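Local structure of galacto-N-biose/lacto-N-biose I transporter substrate-binding protein (Bifidobacterium longum, 2Z8F) at residues 39-42 and 47-50; 20-25 and 31-36. The protein binds galacto-N-biose and lacto-N-biose I, the latter here as part of lacto-N-tetraose, and probably delivers such sugars to an ABC transporter for uptake. All blocks are in the same frame, centred on the assembly; numbering follows the deposited sequence.

Interaction 1 of 2, residues 39-42 and 47-50; sequences KWNK and IQVK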
ATOM      1  N   LYS A  39      25.688   3.710   5.374  1.00 19.04           N
ATOM      2  CA  LYS A  39      25.961   3.797   6.816  1.00 19.65           C
ATOM      3  C   LYS A  39      26.219   2.404   7.396  1.00 18.89           C
ATOM      4  O   LYS A  39      27.172   2.205   8.173  1.00 19.20           O
ATOM      5  CB  LYS A  39      24.775   4.445   7.530  1.00 19.75           C
ATOM      6  CG  LYS A  39      24.531   5.895   7.150  1.00 21.49           C
ATOM      7  CD  LYS A  39      23.331   6.487   7.943  1.00 26.82           C
ATOM      8  CE  LYS A  39      23.601   6.554   9.444  1.00 30.70           C
ATOM      9  NZ  LYS A  39      22.411   7.084  10.221  1.00 33.55           N
ATOM     10  N   TRP A  40      25.376   1.433   7.017  1.00 18.67           N
ATOM     11  CA  TRP A  40      25.594   0.043   7.427  1.00 17.85           C
ATOM     12  C   TRP A  40      26.957  -0.469   6.946  1.00 19.10           C
ATOM     13  O   TRP A  40      27.742  -0.994   7.729  1.00 18.90           O
ATOM     14  CB  TRP A  40      24.474  -0.877   6.913  1.00 18.73           C
ATOM     15  CG  TRP A  40      24.788  -2.298   7.171  1.00 16.97           C
ATOM     16  CD1 TRP A  40      25.481  -3.157   6.348  1.00 15.97           C
ATOM     17  CD2 TRP A  40      24.456  -3.053   8.342  1.00 17.69           C
ATOM     18  NE1 TRP A  40      25.595  -4.391   6.934  1.00 18.23           N
ATOM     19  CE2 TRP A  40      24.971  -4.352   8.161  1.00 16.37           C
ATOM     20  CE3 TRP A  40      23.786  -2.746   9.537  1.00 19.62           C
ATOM     21  CZ2 TRP A  40      24.827  -5.365   9.130  1.00 18.06           C
ATOM     22  CZ3 TRP A  40      23.628  -3.750  10.494  1.00 17.87           C
ATOM     23  CH2 TRP A  40      24.164  -5.045  10.292  1.00 18.12           C
ATOM     24  N   ASN A  41      27.244  -0.287   5.660  1.00 19.74           N
ATOM     25  CA  ASN A  41      28.455  -0.839   5.070  1.00 20.25           C
ATOM     26  C   ASN A  41      29.733  -0.307   5.706  1.00 20.10           C
ATOM     27  O   ASN A  41      30.702  -1.055   5.843  1.00 21.00           O
ATOM     28  CB  ASN A  41      28.476  -0.611   3.558  1.00 20.37           C
ATOM     29  CG  ASN A  41      27.542  -1.550   2.825  1.00 20.27           C
ATOM     30  OD1 ASN A  41      27.101  -2.563   3.388  1.00 18.50           O
ATOM     31  ND2 ASN A  41      27.270  -1.255   1.554  1.00 18.98           N
ATOM     32  N   LYS A  42      29.709   0.961   6.109  1.00 20.88           N
ATOM     33  CA  LYS A  42      30.867   1.587   6.746  1.00 21.03           C
ATOM     34  C   LYS A  42      31.134   0.959   8.097  1.00 21.43           C
ATOM     35  O   LYS A  42      32.289   0.790   8.498  1.00 21.54           O
ATOM     36  CB  LYS A  42      30.654   3.086   6.872  1.00 21.89           C
ATOM     37  CG  LYS A  42      31.872   3.856   7.342  1.00 25.06           C
ATOM     38  CD  LYS A  42      31.681   5.338   7.073  1.00 29.68           C
ATOM     39  CE  LYS A  42      32.822   6.147   7.660  1.00 32.27           C
ATOM     40  NZ  LYS A  42      34.099   5.956   6.892  1.00 36.74           N
ATOM     41  N   ILE A  47      29.632  -7.697   6.836  1.00 18.41           N
ATOM     42  CA  ILE A  47      28.385  -7.947   6.098  1.00 18.31           C
ATOM     43  C   ILE A  47      28.148  -6.760   5.155  1.00 17.61           C
ATOM     44  O   ILE A  47      27.640  -5.711   5.567  1.00 18.04           O
ATOM     45  CB  ILE A  47      27.157  -8.089   7.042  1.00 18.57           C
ATOM     46  CG1 ILE A  47      27.368  -9.196   8.075  1.00 20.43           C
ATOM     47  CG2 ILE A  47      25.878  -8.331   6.199  1.00 17.24           C
ATOM     48  CD1 ILE A  47      26.480  -9.049   9.326  1.00 22.00           C
ATOM     49  N   GLN A  48      28.546  -6.923   3.895  1.00 17.75           N
ATOM     50  CA  GLN A  48      28.434  -5.849   2.914  1.00 18.15           C
ATOM     51  C   GLN A  48      27.167  -6.030   2.111  1.00 18.43           C
ATOM     52  O   GLN A  48      26.890  -7.123   1.631  1.00 19.54           O
ATOM     53  CB  GLN A  48      29.676  -5.868   2.007  1.00 18.38           C
ATOM     54  CG  GLN A  48      30.941  -5.400   2.727  1.00 20.81           C
ATOM     55  CD  GLN A  48      30.919  -3.924   3.018  1.00 22.52           C
ATOM     56  OE1 GLN A  48      31.088  -3.089   2.115  1.00 21.50           O
ATOM     57  NE2 GLN A  48      30.701  -3.577   4.282  1.00 20.61           N
ATOM     58  N   VAL A  49      26.403  -4.945   1.972  1.00 18.84           N
ATOM     59  CA  VAL A  49      25.106  -4.986   1.326  1.00 18.10           C
ATOM     60  C   VAL A  49      25.072  -4.145   0.051  1.00 18.70           C
ATOM     61  O   VAL A  49      25.427  -2.963   0.065  1.00 18.87           O
ATOM     62  CB  VAL A  49      24.029  -4.510   2.295  1.00 18.09           C
ATOM     63  CG1 VAL A  49      22.627  -4.568   1.624  1.00 17.98           C
ATOM     64  CG2 VAL A  49      24.061  -5.392   3.542  1.00 18.49           C
ATOM     65  N   LYS A  50      24.610  -4.767  -1.029  1.00 18.96           N
ATOM     66  CA  LYS A  50      24.381  -4.073  -2.296  1.00 19.83           C
ATOM     67  C   LYS A  50      22.869  -3.932  -2.497  1.00 20.07           C
ATOM     68  O   LYS A  50      22.166  -4.925  -2.726  1.00 20.61           O
ATOM     69  CB  LYS A  50      25.031  -4.847  -3.453  1.00 20.74           C
ATOM     70  CG  LYS A  50      24.912  -4.188  -4.814  1.00 22.02           C
ATOM     71  CD  LYS A  50      25.907  -4.816  -5.824  1.00 25.08           C
ATOM     72  CE  LYS A  50      25.671  -6.322  -6.045  1.00 29.43           C
ATOM     73  NZ  LYS A  50      26.594  -6.908  -7.087  1.00 32.12           N
TER
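Gln48 NE2 is gripped by two carbonyl oxygens near the end of helix 33-43, Asn41 O and His44 O. The first lies 3.0 Å from NE2, in the plane of the Gln48 amide, and NE2 in turn sits on a lone pair of Asn41 O; a bend at chi2 folds the glutamine back to the helix. Asn41 reverses the exchange, using its own amide to imitate a strand neighbour. Its OD1 accepts from Val49 N at 2.9 Å while its ND2 donates to Val49 O, also at 2.9 Å and almost straight at 175°, so both backbone polar groups of one residue are met by a single side chain whose rotation is thereby fixed. The two segments belong to a beta-alpha-beta crossover of the periplasmic-binding-protein type, in which helix 33-43 links the neighbouring parallel strands 16-22 and 47-53; the latter is an outermost strand of its sheet. With CG anti to the backbone N (chi1 172°), the Trp40 indole reaches the strand, where NE1 donates to Ile47 O at 2.8 Å along a distinctly bent path (142°). Apolar atoms close round this bond: Ile47 CD1 lies 4.0 Å from CZ2 of Trp40, and Val49 CG2 is 3.9 Å from CD1 of the same indole, approaching it obliquely. Phe307, meeting Trp40 edge-to-face, and Trp310 of helix 301-311 continue this aromatic packing.

Interaction 2 of 2, residues 20-25 and 31-36; sequences YMHRLP and TLVNDI. With NAG (2-acetamido-2-deoxy-beta-D-glucopyranose), chain C; GAL (beta-D-galactopyranose), chain B.
Val33 and His22 approach from opposite directions, so that a methyl meets the flat of an imidazole. Val33 CG2 lies over one face of the ring, 3.8 Å from the His22 centroid and 19° off the normal, a CH-pi contact, while CG1 rests 3.7 Å from His22 CD2. The imidazole's orientation is held at its edge: Leu24 N donates to His22 ND1 at 3.0 Å, practically in the ring plane, and a chi1 of 67° places the ring between its own backbone N and carbonyl carbon. Leu24 crosses Val33 at about a right angle, its CD1 reaching Val33 CG2 at 3.8 Å, whereas its other branch points to the sugar, with CD2 3.7 Å from O4 of the galactose. Arg23, between His22 and Leu24 in the chain, extends into the glycan pocket. Its NH1 makes weak bonds to O7 and O3 of the N-acetylglucosamine, O7 lying 3.0 Å away, and NH2 is salt-bridged to Glu84. The glycan thus meets both kinds of group, the Arg23 guanidinium at the N-acetylglucosamine and carbons of Leu24 and Pro25 at the galactose. Since ND1 of His22 accepts a backbone hydrogen, the ring is probably neutral, with its proton on NE2.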
ATOM      1  N   TYR A  20      20.091  -6.707  -1.736  1.00 18.16           N
ATOM      2  CA  TYR A  20      18.722  -6.258  -1.367  1.00 18.31           C
ATOM      3  C   TYR A  20      18.124  -5.491  -2.551  1.00 18.68           C
ATOM      4  O   TYR A  20      18.655  -4.437  -2.944  1.00 19.79           O
ATOM      5  CB  TYR A  20      18.809  -5.371  -0.113  1.00 18.10           C
ATOM      6  CG  TYR A  20      17.560  -4.597   0.300  1.00 17.96           C
ATOM      7  CD1 TYR A  20      16.271  -5.072   0.038  1.00 18.68           C
ATOM      8  CD2 TYR A  20      17.681  -3.402   1.011  1.00 18.52           C
ATOM      9  CE1 TYR A  20      15.141  -4.358   0.461  1.00 17.07           C
ATOM     10  CE2 TYR A  20      16.569  -2.681   1.421  1.00 19.25           C
ATOM     11  CZ  TYR A  20      15.304  -3.146   1.136  1.00 17.67           C
ATOM     12  OH  TYR A  20      14.254  -2.358   1.567  1.00 17.62           O
ATOM     13  N   MET A  21      17.047  -6.034  -3.132  1.00 19.54           N
ATOM     14  CA  MET A  21      16.296  -5.358  -4.189  1.00 19.29           C
ATOM     15  C   MET A  21      15.027  -4.772  -3.574  1.00 19.08           C
ATOM     16  O   MET A  21      14.272  -5.471  -2.878  1.00 18.89           O
ATOM     17  CB  MET A  21      15.911  -6.305  -5.324  1.00 20.61           C
ATOM     18  CG  MET A  21      15.253  -5.569  -6.485  1.00 23.06           C
ATOM     19  SD  MET A  21      14.621  -6.638  -7.813  1.00 32.83           S
ATOM     20  CE  MET A  21      14.340  -8.177  -6.996  1.00 33.33           C
ATOM     21  N   HIS A  22      14.817  -3.490  -3.803  1.00 18.44           N
ATOM     22  CA  HIS A  22      13.667  -2.812  -3.223  1.00 17.43           C
ATOM     23  C   HIS A  22      12.910  -2.040  -4.315  1.00 18.02           C
ATOM     24  O   HIS A  22      13.428  -1.842  -5.449  1.00 19.06           O
ATOM     25  CB  HIS A  22      14.135  -1.836  -2.145  1.00 17.32           C
ATOM     26  CG  HIS A  22      14.918  -0.678  -2.693  1.00 17.86           C
ATOM     27  ND1 HIS A  22      14.322   0.454  -3.195  1.00 18.34           N
ATOM     28  CD2 HIS A  22      16.254  -0.511  -2.866  1.00 19.16           C
ATOM     29  CE1 HIS A  22      15.254   1.285  -3.641  1.00 18.83           C
ATOM     30  NE2 HIS A  22      16.438   0.719  -3.454  1.00 18.66           N
ATOM     31  N   ARG A  23      11.712  -1.578  -3.979  1.00 17.12           N
ATOM     32  CA  ARG A  23      10.994  -0.675  -4.861  1.00 17.01           C
ATOM     33  C   ARG A  23      10.536   0.593  -4.115  1.00 17.32           C
ATOM     34  O   ARG A  23       9.435   1.109  -4.317  1.00 17.12           O
ATOM     35  CB  ARG A  23       9.884  -1.384  -5.641  1.00 17.13           C
ATOM     36  CG  ARG A  23       8.942  -2.255  -4.772  1.00 15.63           C
ATOM     37  CD  ARG A  23       7.861  -2.889  -5.661  1.00 18.38           C
ATOM     38  NE  ARG A  23       6.969  -3.807  -4.950  1.00 15.54           N
ATOM     39  CZ  ARG A  23       5.823  -3.462  -4.366  1.00 15.02           C
ATOM     40  NH1 ARG A  23       5.431  -2.190  -4.318  1.00 15.12           N
ATOM     41  NH2 ARG A  23       5.071  -4.434  -3.814  1.00 15.86           N
ATOM     42  N   LEU A  24      11.434   1.128  -3.277  1.00 17.11           N
ATOM     43  CA  LEU A  24      11.196   2.409  -2.656  1.00 16.94           C
ATOM     44  C   LEU A  24      11.457   3.532  -3.658  1.00 17.62           C
ATOM     45  O   LEU A  24      12.281   3.341  -4.574  1.00 18.19           O
ATOM     46  CB  LEU A  24      12.050   2.570  -1.377  1.00 15.80           C
ATOM     47  CG  LEU A  24      11.760   1.482  -0.306  1.00 15.58           C
ATOM     48  CD1 LEU A  24      12.650   1.666   0.922  1.00 15.18           C
ATOM     49  CD2 LEU A  24      10.290   1.416   0.114  1.00 19.87           C
ATOM     50  N   PRO A  25      10.765   4.672  -3.500  1.00 18.08           N
ATOM     51  CA  PRO A  25      10.776   5.694  -4.550  1.00 17.96           C
ATOM     52  C   PRO A  25      12.128   6.371  -4.800  1.00 18.79           C
ATOM     53  O   PRO A  25      12.437   6.665  -5.957  1.00 19.17           O
ATOM     54  CB  PRO A  25       9.710   6.707  -4.102  1.00 19.39           C
ATOM     55  CG  PRO A  25       9.519   6.472  -2.616  1.00 19.11           C
ATOM     56  CD  PRO A  25       9.852   5.021  -2.384  1.00 16.31           C
ATOM     57  N   THR A  31      15.918  10.543   1.745  1.00 19.91           N
ATOM     58  CA  THR A  31      17.194   9.907   2.107  1.00 20.33           C
ATOM     59  C   THR A  31      17.274   8.620   1.302  1.00 20.09           C
ATOM     60  O   THR A  31      16.509   7.678   1.510  1.00 20.34           O
ATOM     61  CB  THR A  31      17.318   9.642   3.643  1.00 20.27           C
ATOM     62  OG1 THR A  31      17.177  10.880   4.346  1.00 21.52           O
ATOM     63  CG2 THR A  31      18.657   8.982   3.980  1.00 21.53           C
ATOM     64  N   LEU A  32      18.180   8.595   0.326  1.00 19.69           N
ATOM     65  CA  LEU A  32      18.200   7.500  -0.617  1.00 18.91           C
ATOM     66  C   LEU A  32      18.535   6.179   0.038  1.00 18.18           C
ATOM     67  O   LEU A  32      19.336   6.128   0.971  1.00 18.18           O
ATOM     68  CB  LEU A  32      19.247   7.768  -1.707  1.00 19.59           C
ATOM     69  CG  LEU A  32      18.959   9.035  -2.503  1.00 20.30           C
ATOM     70  CD1 LEU A  32      20.208   9.355  -3.329  1.00 23.24           C
ATOM     71  CD2 LEU A  32      17.763   8.842  -3.427  1.00 23.91           C
ATOM     72  N   VAL A  33      17.941   5.105  -0.472  1.00 19.05           N
ATOM     73  CA  VAL A  33      18.240   3.789   0.085  1.00 18.96           C
ATOM     74  C   VAL A  33      19.759   3.549   0.094  1.00 19.55           C
ATOM     75  O   VAL A  33      20.315   3.050   1.070  1.00 19.92           O
ATOM     76  CB  VAL A  33      17.507   2.636  -0.641  1.00 18.85           C
ATOM     77  CG1 VAL A  33      17.970   1.300  -0.115  1.00 19.35           C
ATOM     78  CG2 VAL A  33      16.005   2.794  -0.477  1.00 18.48           C
ATOM     79  N   ASN A  34      20.453   3.955  -0.961  1.00 20.13           N
ATOM     80  CA  ASN A  34      21.883   3.717  -0.985  1.00 21.21           C
ATOM     81  C   ASN A  34      22.680   4.478   0.065  1.00 20.18           C
ATOM     82  O   ASN A  34      23.728   4.001   0.514  1.00 20.77           O
ATOM     83  CB  ASN A  34      22.430   4.010  -2.366  1.00 21.77           C
ATOM     84  CG  ASN A  34      21.973   2.968  -3.396  1.00 24.87           C
ATOM     85  OD1 ASN A  34      21.640   3.316  -4.512  1.00 32.79           O
ATOM     86  ND2 ASN A  34      21.968   1.684  -3.009  1.00 28.73           N
ATOM     87  N   ASP A  35      22.170   5.642   0.450  1.00 19.75           N
ATOM     88  CA  ASP A  35      22.797   6.445   1.493  1.00 19.00           C
ATOM     89  C   ASP A  35      22.493   5.846   2.874  1.00 18.96           C
ATOM     90  O   ASP A  35      23.324   5.920   3.776  1.00 20.88           O
ATOM     91  CB  ASP A  35      22.396   7.906   1.375  1.00 19.25           C
ATOM     92  CG  ASP A  35      23.038   8.580   0.157  1.00 20.58           C
ATOM     93  OD1 ASP A  35      24.220   8.303  -0.107  1.00 23.86           O
ATOM     94  OD2 ASP A  35      22.360   9.338  -0.539  1.00 25.80           O
ATOM     95  N   ILE A  36      21.333   5.210   3.029  1.00 18.09           N
ATOM     96  CA  ILE A  36      21.047   4.503   4.279  1.00 17.23           C
ATOM     97  C   ILE A  36      21.995   3.284   4.412  1.00 16.39           C
ATOM     98  O   ILE A  36      22.716   3.107   5.429  1.00 16.79           O
ATOM     99  CB  ILE A  36      19.553   4.039   4.336  1.00 16.50           C
ATOM    100  CG1 ILE A  36      18.588   5.225   4.156  1.00 16.64           C
ATOM    101  CG2 ILE A  36      19.271   3.289   5.668  1.00 17.27           C
ATOM    102  CD1 ILE A  36      17.119   4.797   3.823  1.00 20.11           C
TER
HETATM  103  C1  NAG C   3       1.830   0.569  -6.804  1.00 17.18           C
HETATM  104  C2  NAG C   3       2.405   0.030  -5.493  1.00 15.61           C
HETATM  105  C3  NAG C   3       3.064   1.094  -4.603  1.00 15.90           C
HETATM  106  C4  NAG C   3       4.005   1.987  -5.461  1.00 16.84           C
HETATM  107  C5  NAG C   3       3.196   2.507  -6.654  1.00 17.88           C
HETATM  108  C6  NAG C   3       3.988   3.525  -7.481  1.00 21.08           C
HETATM  109  C7  NAG C   3       1.475  -1.899  -4.384  1.00 16.02           C
HETATM  110  C8  NAG C   3       0.306  -2.471  -3.628  1.00 16.90           C
HETATM  111  N2  NAG C   3       1.314  -0.645  -4.765  1.00 16.83           N
HETATM  112  O3  NAG C   3       3.715   0.295  -3.625  1.00 15.72           O
HETATM  113  O4  NAG C   3       4.425   3.082  -4.685  1.00 19.40           O
HETATM  114  O5  NAG C   3       2.808   1.387  -7.431  1.00 18.68           O
HETATM  115  O6  NAG C   3       5.080   2.865  -8.071  1.00 21.50           O
HETATM  116  O7  NAG C   3       2.476  -2.594  -4.565  1.00 17.59           O
HETATM  117  C1  GAL B   4       3.922   0.943  -2.358  1.00 14.68           C
HETATM  118  C2  GAL B   4       4.089  -0.157  -1.314  1.00 16.01           C
HETATM  119  C3  GAL B   4       4.459   0.476   0.016  1.00 15.43           C
HETATM  120  C4  GAL B   4       5.706   1.369  -0.144  1.00 16.11           C
HETATM  121  C5  GAL B   4       5.472   2.415  -1.237  1.00 15.38           C
HETATM  122  C6  GAL B   4       6.716   3.249  -1.538  1.00 15.13           C
HETATM  123  O2  GAL B   4       2.847  -0.831  -1.166  1.00 17.22           O
HETATM  124  O3  GAL B   4       4.677  -0.560   0.936  1.00 15.59           O
HETATM  125  O4  GAL B   4       6.770   0.509  -0.445  1.00 15.61           O
HETATM  126  O5  GAL B   4       5.102   1.763  -2.449  1.00 15.28           O
HETATM  127  O6  GAL B   4       6.346   4.373  -2.311  1.00 16.87           O

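Overall arrangement
Interactions 1 and 2 share helix 33-43 and follow each other along the chain, with centres about 13 Å apart. Residues 20-25 and 31-36 meet at the start of the helix, residues 39-42 and 47-50 near its end, so the two contacts fasten one beta-alpha-beta unit at successive levels. They join directly through the sheet, where Tyr20 N lies 2.9 Å from Lys50 O, a probable hydrogen bond between neighbouring strands. Interaction 2 has its centre about 17 Å from that of the chain and borders the glycan; interaction 1, about 28 Å out on the same side of the centre, lies farther from it, and there the Ile47 side chain is about 5 Å from a bound zinc ion.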